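Local coordinates for Endonuclease/exonuclease/phosphatase domain-containing protein (Enterococcus faecalis, PDB 3L1W), which is of unknown function but belongs to the endonuclease/exonuclease/phosphatase family and may act as a 3'-5' RNA exonuclease, at residues M164-A169 / E212-I217. Sequence-based numbering, arbitrary orientation.
Sequences MGDFNA and EEIDYI
With CG beside the backbone N in both Phe167 (chi1 -75°) and Tyr216 (chi1 -67°), the two rings meet in a T-shaped stack, the edge of Tyr216 toward the face of Phe167, with centroids 5.3 Å apart and planes at 63°. Tyrosine fits because its ring packs there while Tyr216 OH donates to Glu213 O at 2.8 Å. Gly165, whose backbone angles would jam a CB against the preceding carbonyl, forms an antiparallel hydrogen-bonded pair with Tyr216. Phe167 N to Ile214 O, 2.8 Å, continues the antiparallel pairing of neighbouring strands 161-164 and 215-220 beyond the corner at Gly165. Asp166 suits the turn because OD1 accepts from Asn168 N, an Asx turn, while Ile214 puts CG2 against Ala169 N and runs its CD1 branch beside Asp166. On the face opposite Tyr216, selenomethionine Met164 bends at chi3 to bring CE 3.6 Å from Ile217 CD1. The same face carries Asp166 and Asp215, with Asp166 OD2 4.0 Å from Asp215 OD1; Asn7 binds the first carboxylate, Thr198 and His242 the second. The Gly-Asp-Phe-Asn sequence and the Asp215-His242 bond resemble active-site motifs of DNase I-like nucleases, consistent with these buried acids belonging to a catalytic centre.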
HETATM    1  N   MSE A 164      -5.700 -19.651   4.385  1.00 15.54           N
HETATM    2  CA  MSE A 164      -5.979 -18.350   3.772  1.00 15.03           C
HETATM    3  C   MSE A 164      -6.892 -18.478   2.583  1.00 15.38           C
HETATM    4  O   MSE A 164      -6.689 -19.330   1.731  1.00 18.37           O
HETATM    5  CB  MSE A 164      -4.678 -17.719   3.262  1.00 16.19           C
HETATM    6  CG  MSE A 164      -3.505 -17.896   4.179  1.00 16.30           C
HETATM    7 SE   MSE A 164      -1.872 -17.170   3.390  0.70 23.05          SE
HETATM    8  CE  MSE A 164      -2.358 -15.314   3.455  1.00 18.07           C
ATOM      9  N   GLY A 165      -7.880 -17.605   2.493  1.00 14.69           N
ATOM     10  CA  GLY A 165      -8.649 -17.547   1.270  1.00 12.80           C
ATOM     11  C   GLY A 165     -10.068 -17.054   1.432  1.00 14.47           C
ATOM     12  O   GLY A 165     -10.418 -16.368   2.393  1.00 16.62           O
ATOM     13  N   ASP A 166     -10.875 -17.425   0.454  1.00 15.66           N
ATOM     14  CA  ASP A 166     -12.248 -16.982   0.367  1.00 13.84           C
ATOM     15  C   ASP A 166     -13.152 -18.055   0.974  1.00 15.95           C
ATOM     16  O   ASP A 166     -13.367 -19.122   0.380  1.00 15.65           O
ATOM     17  CB  ASP A 166     -12.577 -16.728  -1.102  1.00 16.55           C
ATOM     18  CG  ASP A 166     -13.988 -16.223  -1.311  1.00 17.53           C
ATOM     19  OD1 ASP A 166     -14.813 -16.280  -0.370  1.00 17.10           O
ATOM     20  OD2 ASP A 166     -14.273 -15.769  -2.438  1.00 18.55           O
ATOM     21  N   PHE A 167     -13.664 -17.783   2.170  1.00 15.68           N
ATOM     22  CA  PHE A 167     -14.498 -18.744   2.888  1.00 15.24           C
ATOM     23  C   PHE A 167     -15.945 -18.676   2.430  1.00 16.06           C
ATOM     24  O   PHE A 167     -16.742 -19.549   2.776  1.00 17.84           O
ATOM     25  CB  PHE A 167     -14.438 -18.507   4.407  1.00 15.61           C
ATOM     26  CG  PHE A 167     -13.161 -18.975   5.045  1.00 16.39           C
ATOM     27  CD1 PHE A 167     -13.184 -19.855   6.121  1.00 19.94           C
ATOM     28  CD2 PHE A 167     -11.942 -18.530   4.580  1.00 18.19           C
ATOM     29  CE1 PHE A 167     -11.995 -20.282   6.708  1.00 17.41           C
ATOM     30  CE2 PHE A 167     -10.757 -18.959   5.160  1.00 21.40           C
ATOM     31  CZ  PHE A 167     -10.791 -19.834   6.218  1.00 19.06           C
ATOM     32  N   ASN A 168     -16.289 -17.631   1.671  1.00 15.12           N
ATOM     33  CA  ASN A 168     -17.683 -17.416   1.283  1.00 15.32           C
ATOM     34  C   ASN A 168     -18.623 -17.410   2.485  1.00 17.43           C
ATOM     35  O   ASN A 168     -19.802 -17.736   2.355  1.00 18.00           O
ATOM     36  CB  ASN A 168     -18.144 -18.474   0.260  1.00 17.45           C
ATOM     37  CG  ASN A 168     -17.989 -18.001  -1.182  1.00 20.41           C
ATOM     38  OD1 ASN A 168     -18.335 -16.862  -1.513  1.00 18.31           O
ATOM     39  ND2 ASN A 168     -17.491 -18.877  -2.051  1.00 19.86           N
ATOM     40  N   ALA A 169     -18.111 -17.014   3.651  1.00 16.00           N
ATOM     41  CA  ALA A 169     -18.903 -17.069   4.879  1.00 17.28           C
ATOM     42  C   ALA A 169     -18.599 -15.886   5.780  1.00 14.85           C
ATOM     43  O   ALA A 169     -17.437 -15.612   6.062  1.00 17.07           O
ATOM     44  CB  ALA A 169     -18.631 -18.370   5.638  1.00 19.65           C
ATOM     45  N   GLU A 212     -18.935  -7.296   2.437  1.00 21.32           N
ATOM     46  CA  GLU A 212     -19.041  -8.628   3.017  1.00 22.65           C
ATOM     47  C   GLU A 212     -17.675  -9.073   3.536  1.00 19.11           C
ATOM     48  O   GLU A 212     -16.655  -8.853   2.889  1.00 21.33           O
ATOM     49  CB  GLU A 212     -19.570  -9.622   1.976  1.00 24.38           C
ATOM     50  CG  GLU A 212     -20.947  -9.247   1.435  1.00 29.45           C
ATOM     51  CD  GLU A 212     -21.494 -10.274   0.463  1.00 37.08           C
ATOM     52  OE1 GLU A 212     -21.077 -11.447   0.536  1.00 32.05           O
ATOM     53  OE2 GLU A 212     -22.332  -9.902  -0.384  1.00 40.03           O
ATOM     54  N   GLU A 213     -17.663  -9.680   4.718  1.00 18.17           N
ATOM     55  CA  GLU A 213     -16.436 -10.218   5.296  0.50 17.17           C
ATOM     56  C   GLU A 213     -16.349 -11.702   4.976  1.00 17.93           C
ATOM     57  O   GLU A 213     -16.791 -12.552   5.762  1.00 17.91           O
ATOM     58  CB  GLU A 213     -16.418 -10.021   6.814  0.50 19.96           C
ATOM     59  CG  GLU A 213     -16.442  -8.572   7.249  0.50 22.13           C
ATOM     60  CD  GLU A 213     -16.667  -8.401   8.740  0.50 21.56           C
ATOM     61  OE1 GLU A 213     -16.722  -9.416   9.470  0.50 19.10           O
ATOM     62  OE2 GLU A 213     -16.802  -7.241   9.178  0.50 21.83           O
ATOM     63  N   ILE A 214     -15.789 -12.021   3.815  1.00 16.36           N
ATOM     64  CA  ILE A 214     -15.764 -13.418   3.389  1.00 13.84           C
ATOM     65  C   ILE A 214     -14.357 -13.979   3.154  1.00 14.17           C
ATOM     66  O   ILE A 214     -14.185 -15.193   3.069  1.00 17.40           O
ATOM     67  CB  ILE A 214     -16.661 -13.667   2.148  1.00 16.70           C
ATOM     68  CG1 ILE A 214     -16.231 -12.800   0.955  1.00 16.99           C
ATOM     69  CG2 ILE A 214     -18.143 -13.444   2.504  1.00 17.47           C
ATOM     70  CD1 ILE A 214     -17.063 -13.075  -0.313  1.00 16.59           C
ATOM     71  N   ASP A 215     -13.359 -13.100   3.093  1.00 15.44           N
ATOM     72  CA  ASP A 215     -11.965 -13.538   2.950  1.00 15.07           C
ATOM     73  C   ASP A 215     -11.281 -13.454   4.299  1.00 16.10           C
ATOM     74  O   ASP A 215     -11.523 -12.513   5.046  1.00 18.45           O
ATOM     75  CB  ASP A 215     -11.231 -12.647   1.953  1.00 15.35           C
ATOM     76  CG  ASP A 215     -11.873 -12.668   0.590  1.00 22.14           C
ATOM     77  OD1 ASP A 215     -11.741 -13.690  -0.104  1.00 20.00           O
ATOM     78  OD2 ASP A 215     -12.525 -11.670   0.217  1.00 22.48           O
ATOM     79  N   TYR A 216     -10.421 -14.428   4.595  1.00 14.13           N
ATOM     80  CA  TYR A 216      -9.796 -14.564   5.908  1.00 14.94           C
ATOM     81  C   TYR A 216      -8.360 -15.048   5.824  1.00 13.32           C
ATOM     82  O   TYR A 216      -7.988 -15.792   4.910  1.00 15.95           O
ATOM     83  CB  TYR A 216     -10.578 -15.563   6.772  1.00 14.17           C
ATOM     84  CG  TYR A 216     -11.957 -15.079   7.137  1.00 15.70           C
ATOM     85  CD1 TYR A 216     -12.209 -14.512   8.381  1.00 19.45           C
ATOM     86  CD2 TYR A 216     -13.001 -15.162   6.227  1.00 17.18           C
ATOM     87  CE1 TYR A 216     -13.473 -14.047   8.709  1.00 18.56           C
ATOM     88  CE2 TYR A 216     -14.258 -14.688   6.539  1.00 16.33           C
ATOM     89  CZ  TYR A 216     -14.490 -14.141   7.778  1.00 16.43           C
ATOM     90  OH  TYR A 216     -15.744 -13.683   8.089  1.00 16.23           O
ATOM     91  N   ILE A 217      -7.564 -14.624   6.801  1.00 13.43           N
ATOM     92  CA  ILE A 217      -6.251 -15.198   7.022  1.00 13.75           C
ATOM     93  C   ILE A 217      -6.246 -15.754   8.437  1.00 14.72           C
ATOM     94  O   ILE A 217      -6.195 -15.004   9.414  1.00 16.27           O
ATOM     95  CB  ILE A 217      -5.125 -14.161   6.825  1.00 16.00           C
ATOM     96  CG1 ILE A 217      -5.104 -13.676   5.375  1.00 16.81           C
ATOM     97  CG2 ILE A 217      -3.769 -14.748   7.219  1.00 16.20           C
ATOM     98  CD1 ILE A 217      -4.013 -12.605   5.107  1.00 16.58           C
TER